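Local coordinates for multifunctional non-homologous end joining DNA repair protein LigD (Mycobacterium tuberculosis, PDB 2IRX) that probably works with Ku to repair DNA double-strand breaks by non-homologous end joining, this piece being its primase-like polymerase domain, here holding GTP and one manganese ion, at residues 52-57 / 108-113; 137-142 / 227-232; 179-184 / 239-244. One frame throughout, in Å; residues are numbered along the deposited sequence.

How the contacts relate
The three contacts surround one GTP in the polymerase domain. Contact 1 lies on the purine side, contact 2 holds the manganese ion at the triphosphate, and contact 3 stands between them, binding the sugar with one segment and the phosphates with the other. The centres of contacts 1 and 2 are about 22 Å apart, on opposite sides of the chain's centre, and their nearest atoms remain about 11 Å apart. Contact 3 joins both: strand 240-241 pairs with strand 112-115 of contact 1, and strand 180-186 pairs with strand 129-143 of contact 2. The centres of contacts 2 and 3 are about 9 Å apart. Thus the nucleotide spans the junction of two sheets.

Contact 1 of 3, residues 52-57 / 108-113; sequences ATRKRW and QAALEV. With GTP (guanosine-5'-triphosphate), chain C.
Lys-55 and Glu-112 face each other as an antiparallel hydrogen-bonded pair: Lys-55 N donates to Glu-112 O over 2.9 Å, and the return bond is weak. Leu-111 and Glu-112 together face Lys-55, a classic beta bulge. Farther along, Trp-57 N reaches Ala-109 O over 3.0 Å; Ala-109, with its positive phi, ends helix 99-107 in a Schellman motif.

Among the polar side chains, Arg-56 directs NE to a lone pair of Gln-108 O, 2.8 Å away and in the guanidinium plane, while Gln-108 NE2 sits over the face of that group, 3.2 Å from Arg-56 CZ. The bend at chi3 (62°) turns the guanidinium back to this helix end, and its NH1 is also paired with Glu-68. A water accepts from both Arg-54 NE and Gln-108 NE2; the Arg-54 guanidinium is itself salt-bridged to Glu-68.

Apolar contact comes from the broad indole of Trp-57: its CE3 meets Leu-111 CD1 at 3.7 Å, and its CZ3 meets the Glu-112 CG methylene. On the sheet face of Arg-54 and Val-113, small Ala-110 lets its CB approach Arg-54 CB.

Lys-55 runs beside Glu-112. Its CG is anti to the backbone N (chi1 -159°) and the chain stays extended beyond it, spanning the distance to the base, where NZ donates to GTP N7 at 2.9 Å and, weakly, to O6. A water joins NZ, Glu-112 OE1 and GTP O1A, while the carboxylate is also held by His-114 and Arg-247. The pairing is that of an antiparallel sheet edging a nucleotide pocket, with a lysine long enough to reach the Hoogsteen edge of the purine.

Contact 2 of 3, residues 137-142 / 227-232; sequences LVFDLD and VFVDWS. With MN (manganese (II) ion), chain B; GTP (guanosine-5'-triphosphate), chain C.
Asp-140 and Asp-230 stand opposite each other on antiparallel strands, their CB atoms 3.9 Å apart and their carboxylates on one face of the sheet. Asp-140 N and Asp-230 N each donate to the other's carbonyl, the former almost straight; Asp-142 and Phe-228 form a second such pair. With CG anti to the backbone N (chi1 178°), Asp-140 brings OD1 to manganese at 2.2 Å. Asp-142 leans the other way, its CG beside the backbone N (chi1 -68°), and the two carboxylates converge, OD1 of Asp-142 also lying 2.2 Å from the metal.

Asp-140 and Asp-142 form a DxD pattern, consistent with the metal-binding motif of the archaeo-eukaryotic primase superfamily: residues two apart on a strand share a face, and short aspartates, with oxygen ligands, suit a divalent ion such as manganese. GTP O2G and O1B and two waters complete six ligands. Asp-230, which probably binds a second manganese, does not touch this one. Its OD1 instead accepts from Ser-232 N, in an Asx turn, and on the syn lone pair from Ser-232 OG, which fixes the carboxylate's rotation. A water 2.6 Å from Asp-230 OD2 bridges it to Asp-142 OD2, and Gln-233 donates to both Asp-140 and Asp-230. Alongside Asp-142, Phe-228 points the same way, its ring 66° from the carboxylate plane.

The reverse face is greasy: Val-229 CG1 slants against Phe-139 CD1 at 3.8 Å, and Val-227 CG1 packs on Leu-141 CB, both valines covered by helix 149-164.

Contact 3 of 3, residues 179-184 / 239-244; sequences GLHLYT and TTIAPY. With GTP (guanosine-5'-triphosphate), chain C.
His-181 meets Thr-240 and Ile-241 with different parts of its imidazole. The Thr-240 methyl CG2 lies over the ring face in a CH-pi contact, 4.0 Å from the centroid, whereas Ile-241 CG2 comes in at the edge, 3.5 Å from His-181 CE1. Both segments also hold the nucleotide: His-181 NE2 donates to GTP O1B over 2.8 Å, Gly-179 N donates to GTP O1G, and Thr-239 O accepts from GTP O3' at 2.7 Å, while Thr-239 OG1 hydrogen-bonds to GTP O2', with either hydroxyl as the donor.

His-181 ND1 shares a hydrogen bond of 2.8 Å with a water lying in the ring plane. That water also reaches Tyr-183 OH at 2.6 Å and donates to Ile-241 O; it thereby links two strands that form no direct backbone pairing with each other. A second water joins Tyr-183 OH to Thr-240 O. Pro-243 CG rests obliquely against the phenol, 3.9 Å from Tyr-183 CE2.

Two-sided Thr-240 suits its place: with OG1 beside the backbone N (chi1 -57°), the methyl CG2 is left anti to it and goes to the ring, while OG1 bonds to Gln-233. Farther out, strand 180-186 lies beside strand 129-143, with His-181 against Asp-140 and Tyr-183 against Val-138.

Grasping both ribose hydroxyls is consistent with a polymerase that accepts ribonucleotides, and the NE2 donor probably offsets part of the negative charge on the beta-phosphate.

Contact 1 of 3, residues 52-57 / 108-113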
loop_
_atom_site.group_PDB
_atom_site.type_symbol
_atom_site.label_atom_id
_atom_site.label_comp_id
_atom_site.label_asym_id
_atom_site.label_seq_id
_atom_site.Cartn_x
_atom_site.Cartn_y
_atom_site.Cartn_z
ATOM N N ALA A 52 -9.661 -3.593 -4.756
ATOM C CA ALA A 52 -9.378 -2.362 -4.014
ATOM C C ALA A 52 -10.316 -2.210 -2.808
ATOM O O ALA A 52 -11.539 -2.137 -2.969
ATOM C CB ALA A 52 -9.506 -1.135 -4.944
ATOM N N THR A 53 -9.720 -2.209 -1.623
ATOM C CA THR A 53 -10.386 -1.833 -0.381
ATOM C C THR A 53 -10.207 -0.314 -0.178
ATOM O O THR A 53 -9.092 0.208 -0.298
ATOM C CB THR A 53 -9.811 -2.628 0.813
ATOM O OG1 THR A 53 -10.069 -4.028 0.617
ATOM C CG2 THR A 53 -10.424 -2.170 2.157
ATOM N N ARG A 54 -11.311 0.370 0.110
ATOM C CA ARG A 54 -11.351 1.830 0.268
ATOM C C ARG A 54 -11.466 2.169 1.758
ATOM O O ARG A 54 -12.495 1.855 2.425
ATOM C CB ARG A 54 -12.553 2.431 -0.498
ATOM C CG ARG A 54 -12.503 2.392 -2.047
ATOM C CD ARG A 54 -12.978 1.041 -2.643
ATOM N NE ARG A 54 -14.365 0.758 -2.284
ATOM C CZ ARG A 54 -14.846 -0.446 -1.985
ATOM N NH1 ARG A 54 -14.045 -1.507 -1.994
ATOM N NH2 ARG A 54 -16.145 -0.595 -1.666
ATOM N N LYS A 55 -10.442 2.817 2.299
ATOM C CA LYS A 55 -10.602 3.443 3.606
ATOM C C LYS A 55 -11.085 4.896 3.420
ATOM O O LYS A 55 -10.345 5.776 2.914
ATOM C CB LYS A 55 -9.332 3.352 4.442
ATOM C CG LYS A 55 -9.575 3.520 5.953
ATOM C CD LYS A 55 -8.336 3.121 6.768
ATOM C CE LYS A 55 -8.575 3.395 8.269
ATOM N NZ LYS A 55 -7.401 2.910 9.131
ATOM N N ARG A 56 -12.318 5.131 3.864
ATOM C CA ARG A 56 -13.016 6.381 3.611
ATOM C C ARG A 56 -13.166 7.262 4.842
ATOM O O ARG A 56 -13.429 6.782 5.944
ATOM C CB ARG A 56 -14.401 6.122 2.981
ATOM C CG ARG A 56 -14.316 5.271 1.650
ATOM C CD ARG A 56 -15.736 4.897 1.189
ATOM N NE ARG A 56 -16.542 6.082 0.888
ATOM C CZ ARG A 56 -17.874 6.090 0.752
ATOM N NH1 ARG A 56 -18.597 4.960 0.884
ATOM N NH2 ARG A 56 -18.489 7.239 0.465
ATOM N N TRP A 57 -12.983 8.563 4.625
ATOM C CA TRP A 57 -13.226 9.596 5.634
ATOM C C TRP A 57 -14.199 10.630 5.026
ATOM O O TRP A 57 -13.774 11.717 4.604
ATOM C CB TRP A 57 -11.902 10.291 5.973
ATOM C CG TRP A 57 -10.966 9.578 6.934
ATOM C CD1 TRP A 57 -10.838 9.821 8.290
ATOM C CD2 TRP A 57 -9.970 8.587 6.610
ATOM N NE1 TRP A 57 -9.835 9.029 8.824
ATOM C CE2 TRP A 57 -9.290 8.261 7.822
ATOM C CE3 TRP A 57 -9.601 7.924 5.428
ATOM C CZ2 TRP A 57 -8.261 7.298 7.877
ATOM C CZ3 TRP A 57 -8.562 6.961 5.488
ATOM C CH2 TRP A 57 -7.914 6.663 6.703
ATOM N N GLN A 108 -15.554 9.433 -3.556
ATOM C CA GLN A 108 -15.900 8.619 -2.402
ATOM C C GLN A 108 -15.189 9.056 -1.108
ATOM O O GLN A 108 -15.436 8.486 -0.024
ATOM C CB GLN A 108 -15.529 7.162 -2.717
ATOM C CG GLN A 108 -16.437 6.505 -3.781
ATOM C CD GLN A 108 -17.803 6.120 -3.230
ATOM O OE1 GLN A 108 -18.830 6.672 -3.640
ATOM N NE2 GLN A 108 -17.824 5.149 -2.341
ATOM N N ALA A 109 -14.264 10.013 -1.217
ATOM C CA ALA A 109 -13.385 10.355 -0.083
ATOM C C ALA A 109 -12.636 9.134 0.452
ATOM O O ALA A 109 -12.431 8.990 1.673
ATOM C CB ALA A 109 -14.175 11.040 1.044
ATOM N N ALA A 110 -12.264 8.252 -0.475
ATOM C CA ALA A 110 -11.483 7.068 -0.185
ATOM C C ALA A 110 -10.037 7.514 -0.180
ATOM O O ALA A 110 -9.303 7.323 -1.168
ATOM C CB ALA A 110 -11.701 5.993 -1.258
ATOM N N LEU A 111 -9.639 8.172 0.922
ATOM C CA LEU A 111 -8.285 8.719 1.016
ATOM C C LEU A 111 -7.244 7.631 0.810
ATOM O O LEU A 111 -6.214 7.878 0.172
ATOM C CB LEU A 111 -8.063 9.372 2.389
ATOM C CG LEU A 111 -8.978 10.574 2.695
ATOM C CD1 LEU A 111 -8.625 11.207 4.067
ATOM C CD2 LEU A 111 -8.926 11.661 1.584
ATOM N N GLU A 112 -7.505 6.441 1.364
ATOM C CA GLU A 112 -6.556 5.330 1.246
ATOM C C GLU A 112 -7.137 4.198 0.407
ATOM O O GLU A 112 -8.319 3.804 0.568
ATOM C CB GLU A 112 -6.148 4.787 2.637
ATOM C CG GLU A 112 -5.623 5.877 3.593
ATOM C CD GLU A 112 -5.017 5.339 4.863
ATOM O OE1 GLU A 112 -5.203 4.132 5.149
ATOM O OE2 GLU A 112 -4.322 6.118 5.571
ATOM N N VAL A 113 -6.290 3.672 -0.465
ATOM C CA VAL A 113 -6.616 2.514 -1.282
ATOM C C VAL A 113 -5.679 1.393 -0.813
ATOM O O VAL A 113 -4.436 1.552 -0.818
ATOM C CB VAL A 113 -6.413 2.800 -2.800
ATOM C CG1 VAL A 113 -6.645 1.515 -3.616
ATOM C CG2 VAL A 113 -7.314 3.986 -3.272
HETATM P PG GTP C . 2.199 2.848 9.754
HETATM O O1G GTP C . 3.436 3.295 9.072
HETATM O O2G GTP C . 2.401 1.524 10.461
HETATM O O3G GTP C . 1.637 3.907 10.663
HETATM O O3B GTP C . 1.113 2.712 8.551
HETATM P PB GTP C . 0.573 1.393 7.818
HETATM O O1B GTP C . 1.620 0.333 7.705
HETATM O O2B GTP C . 0.073 1.753 6.473
HETATM O O3A GTP C . -0.507 0.865 8.864
HETATM P PA GTP C . -2.117 0.835 8.858
HETATM O O1A GTP C . -2.690 1.918 7.981
HETATM O O2A GTP C . -2.496 0.942 10.317
HETATM O "O5'" GTP C . -2.465 -0.606 8.282
HETATM C "C5'" GTP C . -1.972 -1.819 8.864
HETATM C "C4'" GTP C . -2.767 -3.010 8.309
HETATM O "O4'" GTP C . -4.172 -2.907 8.539
HETATM C "C3'" GTP C . -2.614 -3.147 6.806
HETATM O "O3'" GTP C . -2.722 -4.525 6.564
HETATM C "C2'" GTP C . -3.851 -2.431 6.242
HETATM O "O2'" GTP C . -4.310 -2.795 4.947
HETATM C "C1'" GTP C . -4.894 -2.736 7.305
HETATM N N9 GTP C . -5.840 -1.669 7.675
HETATM C C8 GTP C . -5.649 -0.312 7.736
HETATM N N7 GTP C . -6.787 0.234 8.218
HETATM C C5 GTP C . -7.670 -0.763 8.497
HETATM C C6 GTP C . -8.966 -0.766 9.028
HETATM O O6 GTP C . -9.527 0.292 9.326
HETATM N N1 GTP C . -9.613 -1.984 9.221
HETATM C C2 GTP C . -8.999 -3.182 8.895
HETATM N N2 GTP C . -9.654 -4.338 9.071
HETATM N N3 GTP C . -7.710 -3.172 8.361
HETATM C C4 GTP C . -7.068 -1.968 8.173
HETATM O O HOH W 1 -15.932 3.004 -1.768
HETATM O O HOH W 2 -4.790 3.585 7.801
#

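Contact 2 of 3, residues 137-142 / 227-232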
loop_
_atom_site.group_PDB
_atom_site.type_symbol
_atom_site.label_atom_id
_atom_site.label_comp_id
_atom_site.label_asym_id
_atom_site.label_seq_id
_atom_site.Cartn_x
_atom_site.Cartn_y
_atom_site.Cartn_z
ATOM N N LEU A 137 6.268 -9.716 -2.853
ATOM C CA LEU A 137 6.266 -9.785 -1.383
ATOM C C LEU A 137 6.150 -8.364 -0.821
ATOM O O LEU A 137 6.646 -7.393 -1.424
ATOM C CB LEU A 137 7.565 -10.387 -0.821
ATOM C CG LEU A 137 8.102 -11.719 -1.320
ATOM C CD1 LEU A 137 9.545 -11.900 -0.850
ATOM C CD2 LEU A 137 7.207 -12.838 -0.836
ATOM N N VAL A 138 5.505 -8.243 0.324
ATOM C CA VAL A 138 5.526 -6.993 1.084
ATOM C C VAL A 138 5.971 -7.225 2.540
ATOM O O VAL A 138 5.609 -8.227 3.168
ATOM C CB VAL A 138 4.133 -6.243 1.049
ATOM C CG1 VAL A 138 3.042 -6.988 1.842
ATOM C CG2 VAL A 138 4.264 -4.767 1.580
ATOM N N PHE A 139 6.719 -6.255 3.058
ATOM C CA PHE A 139 7.102 -6.205 4.464
ATOM C C PHE A 139 6.654 -4.861 5.006
ATOM O O PHE A 139 6.900 -3.807 4.406
ATOM C CB PHE A 139 8.615 -6.368 4.629
ATOM C CG PHE A 139 9.136 -7.708 4.181
ATOM C CD1 PHE A 139 9.293 -8.757 5.102
ATOM C CD2 PHE A 139 9.485 -7.912 2.854
ATOM C CE1 PHE A 139 9.770 -10.033 4.681
ATOM C CE2 PHE A 139 9.987 -9.165 2.415
ATOM C CZ PHE A 139 10.121 -10.222 3.339
ATOM N N ASP A 140 5.982 -4.919 6.141
ATOM C CA ASP A 140 5.449 -3.761 6.817
ATOM C C ASP A 140 6.328 -3.549 8.063
ATOM O O ASP A 140 6.288 -4.329 9.018
ATOM C CB ASP A 140 3.963 -4.022 7.137
ATOM C CG ASP A 140 3.295 -2.877 7.900
ATOM O OD1 ASP A 140 3.899 -1.798 8.049
ATOM O OD2 ASP A 140 2.127 -3.046 8.346
ATOM N N LEU A 141 7.141 -2.500 8.040
ATOM C CA LEU A 141 8.070 -2.241 9.154
ATOM C C LEU A 141 7.499 -1.149 10.063
ATOM O O LEU A 141 7.363 0.011 9.632
ATOM C CB LEU A 141 9.450 -1.791 8.635
ATOM C CG LEU A 141 10.475 -2.852 8.181
ATOM C CD1 LEU A 141 9.928 -3.798 7.115
ATOM C CD2 LEU A 141 11.777 -2.200 7.703
ATOM N N ASP A 142 7.229 -1.526 11.317
ATOM C CA ASP A 142 6.672 -0.636 12.344
ATOM C C ASP A 142 7.688 -0.338 13.445
ATOM O O ASP A 142 8.183 -1.259 14.078
ATOM C CB ASP A 142 5.465 -1.305 13.005
ATOM C CG ASP A 142 4.294 -1.438 12.058
ATOM O OD1 ASP A 142 4.337 -0.782 11.016
ATOM O OD2 ASP A 142 3.367 -2.217 12.339
ATOM N N VAL A 227 12.183 -2.646 15.658
ATOM C CA VAL A 227 11.346 -2.571 14.463
ATOM C C VAL A 227 10.619 -3.919 14.352
ATOM O O VAL A 227 11.255 -4.982 14.282
ATOM C CB VAL A 227 12.187 -2.338 13.180
ATOM C CG1 VAL A 227 11.316 -2.488 11.910
ATOM C CG2 VAL A 227 12.880 -0.958 13.206
ATOM N N PHE A 228 9.292 -3.876 14.359
ATOM C CA PHE A 228 8.498 -5.061 14.073
ATOM C C PHE A 228 8.415 -5.228 12.552
ATOM O O PHE A 228 7.946 -4.330 11.840
ATOM C CB PHE A 228 7.118 -4.942 14.726
ATOM C CG PHE A 228 6.100 -5.950 14.250
ATOM C CD1 PHE A 228 6.429 -7.303 14.078
ATOM C CD2 PHE A 228 4.781 -5.551 14.025
ATOM C CE1 PHE A 228 5.468 -8.224 13.653
ATOM C CE2 PHE A 228 3.809 -6.466 13.606
ATOM C CZ PHE A 228 4.152 -7.810 13.417
ATOM N N VAL A 229 8.938 -6.346 12.062
ATOM C CA VAL A 229 8.954 -6.625 10.634
ATOM C C VAL A 229 7.744 -7.508 10.405
ATOM O O VAL A 229 7.788 -8.717 10.618
ATOM C CB VAL A 229 10.272 -7.340 10.187
ATOM C CG1 VAL A 229 10.187 -7.802 8.709
ATOM C CG2 VAL A 229 11.487 -6.461 10.427
ATOM N N ASP A 230 6.641 -6.883 10.001
ATOM C CA ASP A 230 5.392 -7.607 9.806
ATOM C C ASP A 230 5.398 -8.270 8.429
ATOM O O ASP A 230 5.348 -7.604 7.402
ATOM C CB ASP A 230 4.190 -6.682 10.012
ATOM C CG ASP A 230 2.856 -7.429 10.137
ATOM O OD1 ASP A 230 2.783 -8.655 9.938
ATOM O OD2 ASP A 230 1.866 -6.745 10.414
ATOM N N TRP A 231 5.472 -9.595 8.461
ATOM C CA TRP A 231 5.514 -10.459 7.272
ATOM C C TRP A 231 4.130 -11.014 6.888
ATOM O O TRP A 231 3.975 -11.684 5.853
ATOM C CB TRP A 231 6.449 -11.649 7.586
ATOM C CG TRP A 231 6.140 -12.247 8.946
ATOM C CD1 TRP A 231 6.741 -11.923 10.151
ATOM C CD2 TRP A 231 5.139 -13.235 9.254
ATOM N NE1 TRP A 231 6.164 -12.650 11.178
ATOM C CE2 TRP A 231 5.183 -13.458 10.657
ATOM C CE3 TRP A 231 4.189 -13.933 8.486
ATOM C CZ2 TRP A 231 4.338 -14.388 11.304
ATOM C CZ3 TRP A 231 3.326 -14.844 9.139
ATOM C CH2 TRP A 231 3.414 -15.058 10.527
ATOM N N SER A 232 3.135 -10.763 7.731
ATOM C CA SER A 232 1.854 -11.451 7.625
ATOM C C SER A 232 0.922 -10.891 6.554
ATOM O O SER A 232 -0.067 -11.546 6.219
ATOM C CB SER A 232 1.134 -11.511 8.983
ATOM O OG SER A 232 0.659 -10.214 9.355
HETATM MN MN MN B . 3.001 -0.294 9.384
HETATM P PG GTP C . 2.199 2.848 9.754
HETATM O O1G GTP C . 3.436 3.295 9.072
HETATM O O2G GTP C . 2.401 1.524 10.461
HETATM O O3G GTP C . 1.637 3.907 10.663
HETATM O O3B GTP C . 1.113 2.712 8.551
HETATM P PB GTP C . 0.573 1.393 7.818
HETATM O O1B GTP C . 1.620 0.333 7.705
HETATM O O2B GTP C . 0.073 1.753 6.473
HETATM O O3A GTP C . -0.507 0.865 8.864
HETATM P PA GTP C . -2.117 0.835 8.858
HETATM O O1A GTP C . -2.690 1.918 7.981
HETATM O O2A GTP C . -2.496 0.942 10.317
HETATM O "O5'" GTP C . -2.465 -0.606 8.282
HETATM C "C5'" GTP C . -1.972 -1.819 8.864
HETATM C "C4'" GTP C . -2.767 -3.010 8.309
HETATM O "O4'" GTP C . -4.172 -2.907 8.539
HETATM C "C3'" GTP C . -2.614 -3.147 6.806
HETATM O "O3'" GTP C . -2.722 -4.525 6.564
HETATM C "C2'" GTP C . -3.851 -2.431 6.242
HETATM O "O2'" GTP C . -4.310 -2.795 4.947
HETATM C "C1'" GTP C . -4.894 -2.736 7.305
HETATM N N9 GTP C . -5.840 -1.669 7.675
HETATM C C8 GTP C . -5.649 -0.312 7.736
HETATM N N7 GTP C . -6.787 0.234 8.218
HETATM C C5 GTP C . -7.670 -0.763 8.497
HETATM C C6 GTP C . -8.966 -0.766 9.028
HETATM O O6 GTP C . -9.527 0.292 9.326
HETATM N N1 GTP C . -9.613 -1.984 9.221
HETATM C C2 GTP C . -8.999 -3.182 8.895
HETATM N N2 GTP C . -9.654 -4.338 9.071
HETATM N N3 GTP C . -7.710 -3.172 8.361
HETATM C C4 GTP C . -7.068 -1.968 8.173
HETATM O O HOH W 3 3.828 -8.374 5.305
HETATM O O HOH W 4 1.516 -1.456 10.448
HETATM O O HOH W 5 4.905 0.961 8.348
HETATM O O HOH W 6 1.733 -4.344 11.339
#

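Contact 3 of 3, residues 179-184 / 239-244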
loop_
_atom_site.group_PDB
_atom_site.type_symbol
_atom_site.label_atom_id
_atom_site.label_comp_id
_atom_site.label_asym_id
_atom_site.label_seq_id
_atom_site.Cartn_x
_atom_site.Cartn_y
_atom_site.Cartn_z
ATOM N N GLY A 179 6.148 4.400 9.487
ATOM C CA GLY A 179 7.178 3.412 9.126
ATOM C C GLY A 179 7.513 3.328 7.649
ATOM O O GLY A 179 7.426 4.312 6.900
ATOM N N LEU A 180 7.925 2.131 7.243
ATOM C CA LEU A 180 8.404 1.876 5.889
ATOM C C LEU A 180 7.750 0.615 5.380
ATOM O O LEU A 180 7.497 -0.311 6.155
ATOM C CB LEU A 180 9.922 1.637 5.885
ATOM C CG LEU A 180 10.913 2.715 6.265
ATOM C CD1 LEU A 180 12.336 2.133 6.243
ATOM C CD2 LEU A 180 10.800 3.881 5.283
ATOM N N HIS A 181 7.469 0.579 4.089
ATOM C CA HIS A 181 7.010 -0.641 3.439
ATOM C C HIS A 181 8.073 -1.034 2.410
ATOM O O HIS A 181 8.688 -0.159 1.775
ATOM C CB HIS A 181 5.650 -0.422 2.755
ATOM C CG HIS A 181 4.526 -0.122 3.706
ATOM N ND1 HIS A 181 3.308 0.365 3.281
ATOM C CD2 HIS A 181 4.432 -0.244 5.052
ATOM C CE1 HIS A 181 2.506 0.512 4.322
ATOM N NE2 HIS A 181 3.169 0.170 5.414
ATOM N N LEU A 182 8.282 -2.330 2.255
ATOM C CA LEU A 182 9.217 -2.850 1.275
ATOM C C LEU A 182 8.527 -3.806 0.325
ATOM O O LEU A 182 7.755 -4.676 0.758
ATOM C CB LEU A 182 10.400 -3.564 1.971
ATOM C CG LEU A 182 11.063 -2.838 3.143
ATOM C CD1 LEU A 182 12.052 -3.806 3.859
ATOM C CD2 LEU A 182 11.706 -1.524 2.705
ATOM N N TYR A 183 8.827 -3.668 -0.971
ATOM C CA TYR A 183 8.222 -4.519 -1.992
ATOM C C TYR A 183 9.282 -5.236 -2.797
ATOM O O TYR A 183 10.281 -4.617 -3.180
ATOM C CB TYR A 183 7.364 -3.687 -2.950
ATOM C CG TYR A 183 6.069 -3.170 -2.329
ATOM C CD1 TYR A 183 4.904 -3.965 -2.321
ATOM C CD2 TYR A 183 6.014 -1.891 -1.736
ATOM C CE1 TYR A 183 3.702 -3.491 -1.754
ATOM C CE2 TYR A 183 4.831 -1.392 -1.174
ATOM C CZ TYR A 183 3.683 -2.187 -1.188
ATOM O OH TYR A 183 2.540 -1.724 -0.611
ATOM N N THR A 184 9.074 -6.527 -3.054
ATOM C CA THR A 184 9.988 -7.253 -3.932
ATOM C C THR A 184 9.171 -8.033 -4.960
ATOM O O THR A 184 8.314 -8.831 -4.575
ATOM C CB THR A 184 11.098 -8.090 -3.165
ATOM O OG1 THR A 184 11.175 -9.452 -3.622
ATOM C CG2 THR A 184 11.004 -7.979 -1.677
ATOM N N THR A 239 -4.292 -7.074 3.343
ATOM C CA THR A 239 -4.016 -5.980 2.396
ATOM C C THR A 239 -2.848 -5.137 2.923
ATOM O O THR A 239 -2.423 -5.317 4.052
ATOM C CB THR A 239 -5.273 -5.048 2.201
ATOM O OG1 THR A 239 -5.710 -4.543 3.474
ATOM C CG2 THR A 239 -6.434 -5.790 1.484
ATOM N N THR A 240 -2.324 -4.261 2.075
ATOM C CA THR A 240 -1.366 -3.229 2.452
ATOM C C THR A 240 -1.740 -2.027 1.602
ATOM O O THR A 240 -2.128 -2.180 0.430
ATOM C CB THR A 240 0.112 -3.662 2.184
ATOM O OG1 THR A 240 0.381 -4.895 2.907
ATOM C CG2 THR A 240 1.091 -2.563 2.657
ATOM N N ILE A 241 -1.613 -0.836 2.176
ATOM C CA ILE A 241 -1.905 0.390 1.429
ATOM C C ILE A 241 -1.132 0.400 0.090
ATOM O O ILE A 241 0.062 0.010 0.033
ATOM C CB ILE A 241 -1.625 1.663 2.256
ATOM C CG1 ILE A 241 -2.361 2.868 1.631
ATOM C CG2 ILE A 241 -0.070 1.920 2.425
ATOM C CD1 ILE A 241 -2.402 4.066 2.557
ATOM N N ALA A 242 -1.811 0.827 -0.977
ATOM C CA ALA A 242 -1.184 0.934 -2.315
ATOM C C ALA A 242 -0.091 2.017 -2.362
ATOM O O ALA A 242 -0.285 3.109 -1.832
ATOM C CB ALA A 242 -2.254 1.215 -3.400
ATOM N N PRO A 243 1.045 1.721 -3.032
ATOM C CA PRO A 243 1.996 2.788 -3.372
ATOM C C PRO A 243 1.266 3.983 -4.014
ATOM O O PRO A 243 0.333 3.787 -4.808
ATOM C CB PRO A 243 2.940 2.104 -4.382
ATOM C CG PRO A 243 2.959 0.654 -3.866
ATOM C CD PRO A 243 1.507 0.398 -3.494
ATOM N N TYR A 244 1.658 5.189 -3.620
ATOM C CA TYR A 244 1.065 6.457 -4.089
ATOM C C TYR A 244 -0.282 6.827 -3.411
ATOM O O TYR A 244 -0.770 7.933 -3.566
ATOM C CB TYR A 244 0.956 6.502 -5.631
ATOM C CG TYR A 244 2.285 6.421 -6.328
ATOM C CD1 TYR A 244 3.150 7.521 -6.354
ATOM C CD2 TYR A 244 2.666 5.260 -6.997
ATOM C CE1 TYR A 244 4.404 7.452 -7.015
ATOM C CE2 TYR A 244 3.911 5.176 -7.671
ATOM C CZ TYR A 244 4.767 6.277 -7.669
ATOM O OH TYR A 244 5.990 6.221 -8.321
HETATM P PG GTP C . 2.199 2.848 9.754
HETATM O O1G GTP C . 3.436 3.295 9.072
HETATM O O2G GTP C . 2.401 1.524 10.461
HETATM O O3G GTP C . 1.637 3.907 10.663
HETATM O O3B GTP C . 1.113 2.712 8.551
HETATM P PB GTP C . 0.573 1.393 7.818
HETATM O O1B GTP C . 1.620 0.333 7.705
HETATM O O2B GTP C . 0.073 1.753 6.473
HETATM O O3A GTP C . -0.507 0.865 8.864
HETATM P PA GTP C . -2.117 0.835 8.858
HETATM O O1A GTP C . -2.690 1.918 7.981
HETATM O O2A GTP C . -2.496 0.942 10.317
HETATM O "O5'" GTP C . -2.465 -0.606 8.282
HETATM C "C5'" GTP C . -1.972 -1.819 8.864
HETATM C "C4'" GTP C . -2.767 -3.010 8.309
HETATM O "O4'" GTP C . -4.172 -2.907 8.539
HETATM C "C3'" GTP C . -2.614 -3.147 6.806
HETATM O "O3'" GTP C . -2.722 -4.525 6.564
HETATM C "C2'" GTP C . -3.851 -2.431 6.242
HETATM O "O2'" GTP C . -4.310 -2.795 4.947
HETATM C "C1'" GTP C . -4.894 -2.736 7.305
HETATM N N9 GTP C . -5.840 -1.669 7.675
HETATM C C8 GTP C . -5.649 -0.312 7.736
HETATM N N7 GTP C . -6.787 0.234 8.218
HETATM C C5 GTP C . -7.670 -0.763 8.497
HETATM C C6 GTP C . -8.966 -0.766 9.028
HETATM O O6 GTP C . -9.527 0.292 9.326
HETATM N N1 GTP C . -9.613 -1.984 9.221
HETATM C C2 GTP C . -8.999 -3.182 8.895
HETATM N N2 GTP C . -9.654 -4.338 9.071
HETATM N N3 GTP C . -7.710 -3.172 8.361
HETATM C C4 GTP C . -7.068 -1.968 8.173
HETATM O O HOH W 7 2.740 0.591 0.537
HETATM O O HOH W 8 0.110 -2.976 -1.463
#